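Local coordinates for uncharacterized protein (Bacteroides ovatus CL02T12C04, PDB 6PTM) that probably hydrolyses carrageenan from chain ends as an exo-acting glycoside hydrolase of family 42, at residues 122-125 with 126-130; 74-77 with 78-82. All coordinates share one frame; numbering follows the deposited sequence.

Interaction 1: residues 122-125 with 126-130; sequences QEII and EMMNS
Q122 and E126, one helical turn apart, are joined by both a side-chain and a backbone hydrogen bond. In the first, Q122 NE2 donates to E126 OE2 at 3.1 Å with an N-H...O angle of 159°. The acceptor lies in the amide plane of Q122, whereas the donor sits above the carboxylate plane; the amide and carboxylate planes are 65° apart. The bend of the glutamine chain at its second torsion (chi2 61°) turns the amide toward the following turn, and its other end, OE1, takes a hydrogen bond from K43. Replacing E126 by an alanine would probably leave Q122 NE2 without this acceptor, the amide then being held chiefly through OE1 by K43.

The backbone bonds are the i to i+4 ladder of an alpha helix, here the middle of helix 109-139: E126 N to Q122 O at 2.9 Å, M127 N to E123 O at 3.0 Å, M128 N to I124 O at 2.8 Å and N129 N to I125 O at 2.8 Å. E126 CG also comes within 3.2 Å of Q122 O.

The one apolar side-chain pair is I124 with M128: they run side by side, pointing the same way, with I124 CG2 4.1 Å from M128 CG, and both side chains reach helix 69-90. I125 and N129 are likewise aligned, but here a methyl, I125 CG2, lies beside an amide nitrogen, N129 ND2, at 3.8 Å, while N129 OD1 accepts a hydrogen bond from K50 of helix 44-63. E123 OE1 forms a salt bridge with R535 of helix 534-549.

Interaction 2: residues 74-77 with 78-82; sequences ALRT and AEIFM
T77 meets F81 one turn further along, their side chains side by side and pointing the same way. T77 CG2 approaches F81 CD1 at 3.9 Å, and the threonine carbonyl reaches the same residue twice: T77 O accepts F81 N at 3.0 Å and also lies 3.4 Å from F81 CD1, in the ring plane at its edge. The methyl branch, anti to the backbone N, lies beside F81 CD1, while the hydroxyl branch stands beside the backbone N (chi1 -56°) and hydrogen-bonds to T73 O and H188 NE2.

E79 carries the polar half of the contact. Its OE1 receives R76 NE in a salt bridge of 3.1 Å, the N-H...O angle being 145°. The carboxylate oxygen is met almost head-on along its C-O bond and sits at the guanidinium edge, the two planes being nearly coplanar, 12° apart. A water reinforces the pair, accepting from R76 NH2 and donating to E79 OE1 at 2.7 Å. Each charge has a further mate: E79 OE2 pairs with R55, and R76 NH1 with E186. The other carboxylate oxygen also lies over the leucine branch point, E79 OE2 to L75 CG at 3.7 Å.

A78 has only its methyl to offer; A78 CB lies 3.4 Å from L75 O, and A78 N bonds to A74 O at 2.9 Å. Its small side chain faces I124 and M128 of helix 109-139. Together with the i to i+4 backbone bonds, the arrangement is that of an alpha helix carrying an i to i+3 Arg-Glu salt bridge, within helix 69-90 of the N-terminal helical region.

From the N terminus the chain runs through helix 44-63, then helix 69-90 with interaction 2, and later helix 109-139 with interaction 1. Both contacts are local, each made of bonds spanning about one turn within its own helix, and neither closes a loop between separate parts of the chain; they follow in series and neither nest nor cross. In space their centres are about 10 Å apart, because the two helices pack together: I124 CG2 lies 3.6 Å from A78 CB, and I124 CD1 lies 3.6 Å from M82 SD. Residues of both contacts also touch helices 44-63 and 534-549, so the N-terminal helices are tied to each other and to a helix far later in sequence.

Interaction 1: residues 122-125 with 126-130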
ATOM      1  N   GLN A 122      30.510   9.914  -1.387  1.00 16.83           N
ATOM      2  CA  GLN A 122      30.504  10.187   0.064  1.00 19.08           C
ATOM      3  C   GLN A 122      29.465   9.276   0.727  1.00 19.55           C
ATOM      4  O   GLN A 122      29.745   8.772   1.857  1.00 19.27           O
ATOM      5  CB  GLN A 122      30.267  11.667   0.363  1.00 18.66           C
ATOM      6  CG  GLN A 122      30.390  11.973   1.848  1.00 20.27           C
ATOM      7  CD  GLN A 122      31.764  11.668   2.411  1.00 21.70           C
ATOM      8  OE1 GLN A 122      32.797  11.860   1.769  1.00 21.93           O
ATOM      9  NE2 GLN A 122      31.787  11.209   3.643  1.00 19.06           N
ATOM     10  N   GLU A 123      28.309   9.070   0.076  1.00 19.49           N
ATOM     11  CA  GLU A 123      27.275   8.134   0.582  1.00 18.17           C
ATOM     12  C   GLU A 123      27.891   6.736   0.648  1.00 18.94           C
ATOM     13  O   GLU A 123      27.660   6.059   1.629  1.00 17.41           O
ATOM     14  CB  GLU A 123      26.030   8.179  -0.296  1.00 18.24           C
ATOM     15  CG  GLU A 123      25.284   9.479  -0.132  1.00 18.61           C
ATOM     16  CD  GLU A 123      24.653   9.630   1.230  1.00 20.41           C
ATOM     17  OE1 GLU A 123      23.716   8.845   1.539  1.00 18.77           O
ATOM     18  OE2 GLU A 123      25.079  10.547   1.971  1.00 20.31           O
ATOM     19  N   ILE A 124      28.667   6.327  -0.356  1.00 17.92           N
ATOM     20  CA  ILE A 124      29.333   4.990  -0.342  1.00 18.86           C
ATOM     21  C   ILE A 124      30.313   4.917   0.850  1.00 19.16           C
ATOM     22  O   ILE A 124      30.334   3.883   1.511  1.00 20.56           O
ATOM     23  CB  ILE A 124      30.011   4.729  -1.689  1.00 20.96           C
ATOM     24  CG1 ILE A 124      28.964   4.567  -2.803  1.00 21.40           C
ATOM     25  CG2 ILE A 124      30.959   3.546  -1.581  1.00 19.58           C
ATOM     26  CD1 ILE A 124      29.532   4.598  -4.214  1.00 22.21           C
ATOM     27  N   ILE A 125      31.049   5.992   1.139  1.00 18.15           N
ATOM     28  CA  ILE A 125      32.070   6.040   2.238  1.00 18.73           C
ATOM     29  C   ILE A 125      31.344   5.880   3.584  1.00 19.98           C
ATOM     30  O   ILE A 125      31.796   5.042   4.410  1.00 20.87           O
ATOM     31  CB  ILE A 125      32.917   7.324   2.159  1.00 17.78           C
ATOM     32  CG1 ILE A 125      33.831   7.326   0.922  1.00 18.77           C
ATOM     33  CG2 ILE A 125      33.716   7.551   3.449  1.00 19.60           C
ATOM     34  CD1 ILE A 125      34.323   8.724   0.518  1.00 18.89           C
ATOM     35  N   GLU A 126      30.232   6.595   3.778  1.00 19.24           N
ATOM     36  CA  GLU A 126      29.420   6.482   5.022  1.00 20.99           C
ATOM     37  C   GLU A 126      28.943   5.033   5.156  1.00 18.72           C
ATOM     38  O   GLU A 126      29.047   4.447   6.256  1.00 18.85           O
ATOM     39  CB  GLU A 126      28.194   7.393   4.993  1.00 23.46           C
ATOM     40  CG  GLU A 126      28.507   8.859   4.770  1.00 26.71           C
ATOM     41  CD  GLU A 126      29.138   9.578   5.942  1.00 32.16           C
ATOM     42  OE1 GLU A 126      29.143   9.005   7.049  1.00 33.98           O
ATOM     43  OE2 GLU A 126      29.626  10.712   5.741  1.00 37.42           O
ATOM     44  N   MET A 127      28.454   4.461   4.057  1.00 17.26           N
ATOM     45  CA  MET A 127      27.867   3.105   4.040  1.00 19.66           C
ATOM     46  C   MET A 127      28.954   2.060   4.324  1.00 20.14           C
ATOM     47  O   MET A 127      28.696   1.095   5.074  1.00 18.93           O
ATOM     48  CB  MET A 127      27.208   2.861   2.682  1.00 19.08           C
ATOM     49  CG  MET A 127      26.641   1.481   2.527  1.00 20.67           C
ATOM     50  SD  MET A 127      25.455   1.364   1.149  1.00 19.68           S
ATOM     51  CE  MET A 127      26.554   1.644  -0.240  1.00 20.25           C
ATOM     52  N   MET A 128      30.140   2.222   3.743  1.00 19.30           N
ATOM     53  CA  MET A 128      31.273   1.313   4.047  1.00 20.14           C
ATOM     54  C   MET A 128      31.710   1.504   5.505  1.00 19.34           C
ATOM     55  O   MET A 128      31.903   0.487   6.157  1.00 19.35           O
ATOM     56  CB  MET A 128      32.447   1.554   3.098  1.00 20.61           C
ATOM     57  CG  MET A 128      32.127   1.291   1.612  1.00 20.85           C
ATOM     58  SD  MET A 128      31.635  -0.374   1.209  1.00 22.39           S
ATOM     59  CE  MET A 128      29.851  -0.243   1.340  1.00 23.19           C
ATOM     60  N   ASN A 129      31.791   2.728   6.020  1.00 19.83           N
ATOM     61  CA  ASN A 129      32.176   2.950   7.440  1.00 21.33           C
ATOM     62  C   ASN A 129      31.150   2.251   8.350  1.00 22.66           C
ATOM     63  O   ASN A 129      31.582   1.573   9.272  1.00 19.99           O
ATOM     64  CB  ASN A 129      32.305   4.431   7.816  1.00 23.30           C
ATOM     65  CG  ASN A 129      33.556   5.093   7.265  1.00 27.13           C
ATOM     66  OD1 ASN A 129      34.519   4.416   6.930  1.00 31.74           O
ATOM     67  ND2 ASN A 129      33.542   6.412   7.120  1.00 27.55           N
ATOM     68  N   SER A 130      29.838   2.383   8.105  1.00 20.34           N
ATOM     69  CA  SER A 130      28.790   1.706   8.913  1.00 19.50           C
ATOM     70  C   SER A 130      28.949   0.183   8.827  1.00 18.54           C
ATOM     71  O   SER A 130      28.816  -0.509   9.869  1.00 17.76           O
ATOM     72  CB  SER A 130      27.384   2.156   8.502  1.00 19.86           C
ATOM     73  OG  SER A 130      27.221   3.556   8.755  1.00 20.49           O
TER

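Interaction 2: residues 74-77 with 78-82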
ATOM      1  N   ALA A  74      25.486  -4.291   0.872  1.00 15.93           N
ATOM      2  CA  ALA A  74      26.082  -2.933   0.919  1.00 16.18           C
ATOM      3  C   ALA A  74      27.269  -2.835  -0.061  1.00 16.57           C
ATOM      4  O   ALA A  74      27.388  -1.803  -0.767  1.00 15.49           O
ATOM      5  CB  ALA A  74      26.511  -2.603   2.339  1.00 16.35           C
ATOM      6  N   LEU A  75      28.163  -3.825  -0.039  1.00 18.10           N
ATOM      7  CA  LEU A  75      29.355  -3.866  -0.934  1.00 17.82           C
ATOM      8  C   LEU A  75      28.867  -3.819  -2.385  1.00 18.24           C
ATOM      9  O   LEU A  75      29.412  -3.045  -3.175  1.00 19.70           O
ATOM     10  CB  LEU A  75      30.157  -5.146  -0.687  1.00 19.49           C
ATOM     11  CG  LEU A  75      31.427  -5.268  -1.528  1.00 21.47           C
ATOM     12  CD1 LEU A  75      32.424  -4.196  -1.129  1.00 23.76           C
ATOM     13  CD2 LEU A  75      32.077  -6.621  -1.376  1.00 23.41           C
ATOM     14  N   ARG A  76      27.899  -4.653  -2.750  1.00 18.35           N
ATOM     15  CA  ARG A  76      27.381  -4.689  -4.137  1.00 18.21           C
ATOM     16  C   ARG A  76      26.763  -3.335  -4.488  1.00 19.20           C
ATOM     17  O   ARG A  76      26.973  -2.840  -5.619  1.00 17.84           O
ATOM     18  CB  ARG A  76      26.386  -5.829  -4.348  1.00 17.64           C
ATOM     19  CG  ARG A  76      25.825  -5.879  -5.760  1.00 18.07           C
ATOM     20  CD  ARG A  76      26.893  -5.975  -6.838  1.00 19.30           C
ATOM     21  NE  ARG A  76      27.735  -7.154  -6.647  1.00 20.42           N
ATOM     22  CZ  ARG A  76      27.368  -8.406  -6.922  1.00 22.24           C
ATOM     23  NH1 ARG A  76      26.169  -8.698  -7.403  1.00 20.64           N
ATOM     24  NH2 ARG A  76      28.224  -9.387  -6.703  1.00 23.05           N
ATOM     25  N   THR A  77      26.009  -2.749  -3.567  1.00 18.39           N
ATOM     26  CA  THR A  77      25.426  -1.422  -3.817  1.00 17.88           C
ATOM     27  C   THR A  77      26.552  -0.439  -4.147  1.00 17.49           C
ATOM     28  O   THR A  77      26.409   0.405  -5.062  1.00 17.59           O
ATOM     29  CB  THR A  77      24.606  -0.926  -2.630  1.00 17.31           C
ATOM     30  OG1 THR A  77      23.594  -1.879  -2.291  1.00 16.27           O
ATOM     31  CG2 THR A  77      23.979   0.404  -2.967  1.00 17.68           C
ATOM     32  N   ALA A  78      27.619  -0.493  -3.372  1.00 18.48           N
ATOM     33  CA  ALA A  78      28.753   0.432  -3.493  1.00 17.66           C
ATOM     34  C   ALA A  78      29.398   0.207  -4.861  1.00 19.49           C
ATOM     35  O   ALA A  78      29.573   1.205  -5.606  1.00 20.06           O
ATOM     36  CB  ALA A  78      29.699   0.215  -2.342  1.00 18.08           C
ATOM     37  N   GLU A  79      29.653  -1.056  -5.226  1.00 19.71           N
ATOM     38  CA  GLU A  79      30.284  -1.408  -6.533  1.00 20.23           C
ATOM     39  C   GLU A  79      29.436  -0.841  -7.661  1.00 19.86           C
ATOM     40  O   GLU A  79      29.997  -0.271  -8.568  1.00 17.52           O
ATOM     41  CB  GLU A  79      30.425  -2.915  -6.701  1.00 21.01           C
ATOM     42  CG  GLU A  79      31.437  -3.489  -5.754  1.00 20.88           C
ATOM     43  CD  GLU A  79      31.371  -4.995  -5.700  1.00 23.09           C
ATOM     44  OE1 GLU A  79      30.384  -5.558  -6.147  1.00 23.77           O
ATOM     45  OE2 GLU A  79      32.279  -5.569  -5.145  1.00 25.63           O
ATOM     46  N   ILE A  80      28.112  -0.941  -7.559  1.00 19.06           N
ATOM     47  CA  ILE A  80      27.197  -0.463  -8.633  1.00 19.67           C
ATOM     48  C   ILE A  80      27.280   1.065  -8.717  1.00 19.67           C
ATOM     49  O   ILE A  80      27.398   1.587  -9.827  1.00 19.24           O
ATOM     50  CB  ILE A  80      25.757  -0.958  -8.407  1.00 20.28           C
ATOM     51  CG1 ILE A  80      25.674  -2.479  -8.636  1.00 21.08           C
ATOM     52  CG2 ILE A  80      24.784  -0.196  -9.298  1.00 20.18           C
ATOM     53  CD1 ILE A  80      24.344  -3.087  -8.245  1.00 21.64           C
ATOM     54  N   PHE A  81      27.214   1.748  -7.581  1.00 17.96           N
ATOM     55  CA  PHE A  81      27.076   3.225  -7.569  1.00 18.78           C
ATOM     56  C   PHE A  81      28.427   3.871  -7.840  1.00 18.64           C
ATOM     57  O   PHE A  81      28.423   5.066  -8.138  1.00 20.40           O
ATOM     58  CB  PHE A  81      26.452   3.738  -6.276  1.00 18.55           C
ATOM     59  CG  PHE A  81      24.951   3.799  -6.386  1.00 19.42           C
ATOM     60  CD1 PHE A  81      24.171   2.692  -6.078  1.00 18.97           C
ATOM     61  CD2 PHE A  81      24.330   4.946  -6.848  1.00 18.55           C
ATOM     62  CE1 PHE A  81      22.791   2.767  -6.175  1.00 19.82           C
ATOM     63  CE2 PHE A  81      22.953   5.017  -6.951  1.00 17.88           C
ATOM     64  CZ  PHE A  81      22.191   3.925  -6.625  1.00 18.00           C
ATOM     65  N   MET A  82      29.527   3.141  -7.709  1.00 18.03           N
ATOM     66  CA  MET A  82      30.828   3.711  -8.129  1.00 19.75           C
ATOM     67  C   MET A  82      30.731   3.885  -9.651  1.00 19.75           C
ATOM     68  O   MET A  82      31.147   4.937 -10.151  1.00 20.67           O
ATOM     69  CB  MET A  82      32.023   2.832  -7.754  1.00 20.02           C
ATOM     70  CG  MET A  82      32.352   2.858  -6.274  1.00 20.12           C
ATOM     71  SD  MET A  82      32.793   4.517  -5.675  1.00 23.29           S
ATOM     72  CE  MET A  82      34.462   4.623  -6.333  1.00 25.54           C
TER
HETATM   73  O   HOH W   1      30.214  -7.888  -4.786  1.00 31.40           O